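Local coordinates for protein STING-associated CdnE c-di-GMP synthase (Flavobacteriaceae, PDB 6WT8) that probably synthesises cyclic di-GMP from GTP as the CD-NTase of a bacterial CBASS anti-phage system that signals to a STING receptor, at residues 1-6 / 351-356. Sequence-based numbering, arbitrary orientation.
Sequences SQKNYL and DSIIAD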
ATOM      1  N   SER A   1     -24.822   8.664  18.851  1.00 37.67           N
ATOM      2  CA  SER A   1     -23.498   9.086  19.297  1.00 38.14           C
ATOM      3  C   SER A   1     -23.321  10.604  19.326  1.00 40.12           C
ATOM      4  O   SER A   1     -24.141  11.358  18.796  1.00 41.20           O
ATOM      5  CB  SER A   1     -22.427   8.500  18.378  1.00 35.13           C
ATOM      6  OG  SER A   1     -22.053   9.481  17.425  1.00 32.50           O
ATOM      7  N   GLN A   2     -22.212  11.049  19.912  1.00 42.46           N
ATOM      8  CA  GLN A   2     -21.874  12.462  19.944  1.00 47.76           C
ATOM      9  C   GLN A   2     -21.002  12.903  18.766  1.00 41.70           C
ATOM     10  O   GLN A   2     -20.492  14.027  18.780  1.00 37.79           O
ATOM     11  CB  GLN A   2     -21.181  12.795  21.268  1.00 59.01           C
ATOM     12  CG  GLN A   2     -22.134  12.884  22.451  1.00 68.91           C
ATOM     13  CD  GLN A   2     -23.157  13.993  22.280  1.00 75.84           C
ATOM     14  OE1 GLN A   2     -24.328  13.737  21.981  1.00 78.24           O
ATOM     15  NE2 GLN A   2     -22.719  15.234  22.465  1.00 77.37           N
ATOM     16  N   LYS A   3     -20.848  12.072  17.737  1.00 33.80           N
ATOM     17  CA  LYS A   3     -19.992  12.440  16.617  1.00 30.53           C
ATOM     18  C   LYS A   3     -20.565  13.624  15.858  1.00 28.96           C
ATOM     19  O   LYS A   3     -21.771  13.687  15.597  1.00 30.82           O
ATOM     20  CB  LYS A   3     -19.820  11.259  15.671  1.00 26.59           C
ATOM     21  CG  LYS A   3     -18.924  10.156  16.286  1.00 29.75           C
ATOM     22  CD  LYS A   3     -18.906   8.866  15.503  1.00 27.84           C
ATOM     23  CE  LYS A   3     -17.916   8.930  14.351  1.00 27.77           C
ATOM     24  NZ  LYS A   3     -16.469   9.318  14.714  1.00 23.59           N
ATOM     25  N   ASN A   4     -19.683  14.546  15.459  1.00 28.21           N
ATOM     26  CA  ASN A   4     -20.076  15.729  14.695  1.00 27.36           C
ATOM     27  C   ASN A   4     -19.706  15.448  13.240  1.00 25.56           C
ATOM     28  O   ASN A   4     -18.559  15.668  12.845  1.00 26.16           O
ATOM     29  CB  ASN A   4     -19.357  16.961  15.228  1.00 30.20           C
ATOM     30  CG  ASN A   4     -19.807  18.238  14.566  1.00 41.13           C
ATOM     31  OD1 ASN A   4     -20.269  18.238  13.435  1.00 33.63           O
ATOM     32  ND2 ASN A   4     -19.660  19.350  15.275  1.00 48.15           N
ATOM     33  N   TYR A   5     -20.685  15.017  12.439  1.00 25.66           N
ATOM     34  CA  TYR A   5     -20.342  14.594  11.077  1.00 20.59           C
ATOM     35  C   TYR A   5     -20.057  15.776  10.171  1.00 24.75           C
ATOM     36  O   TYR A   5     -19.275  15.659   9.219  1.00 21.91           O
ATOM     37  CB  TYR A   5     -21.433  13.710  10.506  1.00 18.69           C
ATOM     38  CG  TYR A   5     -21.445  12.387  11.195  1.00 19.51           C
ATOM     39  CD1 TYR A   5     -20.487  11.442  10.930  1.00 17.74           C
ATOM     40  CD2 TYR A   5     -22.363  12.123  12.194  1.00 20.93           C
ATOM     41  CE1 TYR A   5     -20.456  10.245  11.630  1.00 20.92           C
ATOM     42  CE2 TYR A   5     -22.386  10.929  12.856  1.00 21.19           C
ATOM     43  CZ  TYR A   5     -21.426   9.985  12.573  1.00 21.91           C
ATOM     44  OH  TYR A   5     -21.477   8.793  13.290  1.00 22.81           O
ATOM     45  N   LEU A   6     -20.646  16.928  10.453  1.00 24.79           N
ATOM     46  CA  LEU A   6     -20.306  18.128   9.682  1.00 20.56           C
ATOM     47  C   LEU A   6     -18.827  18.463   9.813  1.00 23.34           C
ATOM     48  O   LEU A   6     -18.144  18.733   8.818  1.00 26.46           O
ATOM     49  CB  LEU A   6     -21.184  19.305  10.134  1.00 26.22           C
ATOM     50  CG  LEU A   6     -20.843  20.572   9.362  1.00 38.27           C
ATOM     51  CD1 LEU A   6     -21.228  20.271   7.932  1.00 43.46           C
ATOM     52  CD2 LEU A   6     -21.630  21.762   9.877  1.00 44.95           C
ATOM     53  N   ASP A 351     -19.109   1.233  15.583  1.00 14.86           N
ATOM     54  CA  ASP A 351     -20.374   1.022  16.285  1.00 17.49           C
ATOM     55  C   ASP A 351     -21.172   2.320  16.337  1.00 18.18           C
ATOM     56  O   ASP A 351     -22.396   2.327  16.117  1.00 19.49           O
ATOM     57  CB  ASP A 351     -20.045   0.543  17.692  1.00 19.46           C
ATOM     58  CG  ASP A 351     -21.252   0.068  18.485  1.00 35.90           C
ATOM     59  OD1 ASP A 351     -22.205  -0.471  17.896  1.00 38.38           O
ATOM     60  OD2 ASP A 351     -21.197   0.186  19.724  1.00 41.36           O
ATOM     61  N   SER A 352     -20.504   3.428  16.666  1.00 15.16           N
ATOM     62  CA  SER A 352     -21.200   4.720  16.696  1.00 17.70           C
ATOM     63  C   SER A 352     -21.772   5.092  15.341  1.00 17.02           C
ATOM     64  O   SER A 352     -22.870   5.638  15.251  1.00 19.31           O
ATOM     65  CB  SER A 352     -20.238   5.812  17.111  1.00 20.88           C
ATOM     66  OG  SER A 352     -19.919   5.642  18.478  1.00 24.43           O
ATOM     67  N   ILE A 353     -20.989   4.909  14.285  1.00 15.24           N
ATOM     68  CA  ILE A 353     -21.459   5.236  12.931  1.00 14.07           C
ATOM     69  C   ILE A 353     -22.696   4.419  12.588  1.00 19.09           C
ATOM     70  O   ILE A 353     -23.657   4.937  12.013  1.00 17.59           O
ATOM     71  CB  ILE A 353     -20.336   5.000  11.911  1.00 16.66           C
ATOM     72  CG1 ILE A 353     -19.233   6.031  12.159  1.00 16.49           C
ATOM     73  CG2 ILE A 353     -20.858   5.066  10.476  1.00 16.95           C
ATOM     74  CD1 ILE A 353     -17.903   5.818  11.345  1.00 20.47           C
ATOM     75  N   ILE A 354     -22.671   3.122  12.896  1.00 17.60           N
ATOM     76  CA  ILE A 354     -23.802   2.257  12.567  1.00 16.50           C
ATOM     77  C   ILE A 354     -25.016   2.695  13.357  1.00 18.45           C
ATOM     78  O   ILE A 354     -26.133   2.767  12.829  1.00 19.44           O
ATOM     79  CB  ILE A 354     -23.432   0.798  12.856  1.00 16.58           C
ATOM     80  CG1 ILE A 354     -22.448   0.257  11.796  1.00 18.12           C
ATOM     81  CG2 ILE A 354     -24.712  -0.079  12.857  1.00 17.67           C
ATOM     82  CD1 ILE A 354     -21.680  -1.000  12.229  1.00 18.12           C
ATOM     83  N   ALA A 355     -24.811   3.049  14.628  1.00 19.43           N
ATOM     84  CA  ALA A 355     -25.929   3.517  15.429  1.00 19.73           C
ATOM     85  C   ALA A 355     -26.500   4.812  14.862  1.00 20.91           C
ATOM     86  O   ALA A 355     -27.724   5.011  14.861  1.00 23.52           O
ATOM     87  CB  ALA A 355     -25.512   3.707  16.889  1.00 21.75           C
ATOM     88  N   ASP A 356     -25.629   5.723  14.418  1.00 18.56           N
ATOM     89  CA  ASP A 356     -26.103   6.990  13.879  1.00 24.04           C
ATOM     90  C   ASP A 356     -26.828   6.802  12.546  1.00 23.81           C
ATOM     91  O   ASP A 356     -27.797   7.524  12.257  1.00 23.94           O
ATOM     92  CB  ASP A 356     -24.932   7.959  13.729  1.00 21.20           C
ATOM     93  CG  ASP A 356     -24.384   8.414  15.068  1.00 22.48           C
ATOM     94  OD1 ASP A 356     -25.169   8.444  16.071  1.00 27.94           O
ATOM     95  OD2 ASP A 356     -23.198   8.772  15.159  1.00 23.43           O
TER
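OD2 of Asp356 accepts hydrogen bonds from two hydroxyls, one on either side of its C-O bond. Tyr5 OH donates to the anti lone pair of Asp356 OD2 at 2.5 Å, while Ser1 OG donates to the syn lone pair of the same OD2 at 2.6 Å. The other carboxylate oxygen, OD1, turns its own syn lone pair to the terminal amine, with Ser1 N at 2.8 Å from Asp356 OD1 in a salt bridge. Ser1 therefore spans both oxygens of the carboxylate with its amine and its hydroxyl. The Ser1 hydroxyl also takes up the backbone N-H of Lys3, Lys3 N to Ser1 OG being 2.9 Å at a nearly straight 169°, which closes an ST turn. The phenol meets Asp356 at its ring edge, and ring and carboxylate stand almost perpendicular, 86° apart. Beside this polar cluster, CB of Ser352 packs against CB of Ser1 and, at 3.7 Å, against CD of Lys3. The lysine chain bends twice toward its end, bringing CE to Ile353 CG1 and NZ on to a salt bridge with Glu349. Ile353 and Tyr5 both also touch Val47 of helix 46-56. The contact ties the N-terminal residues and the first turn of helix 5-16 to the C-terminal helix 336-360; three donors, one probably a charged amine, should fix the carboxylate's rotation and favour an ionised Asp356, probably outweighing the nearby Ser352 carbonyl oxygen.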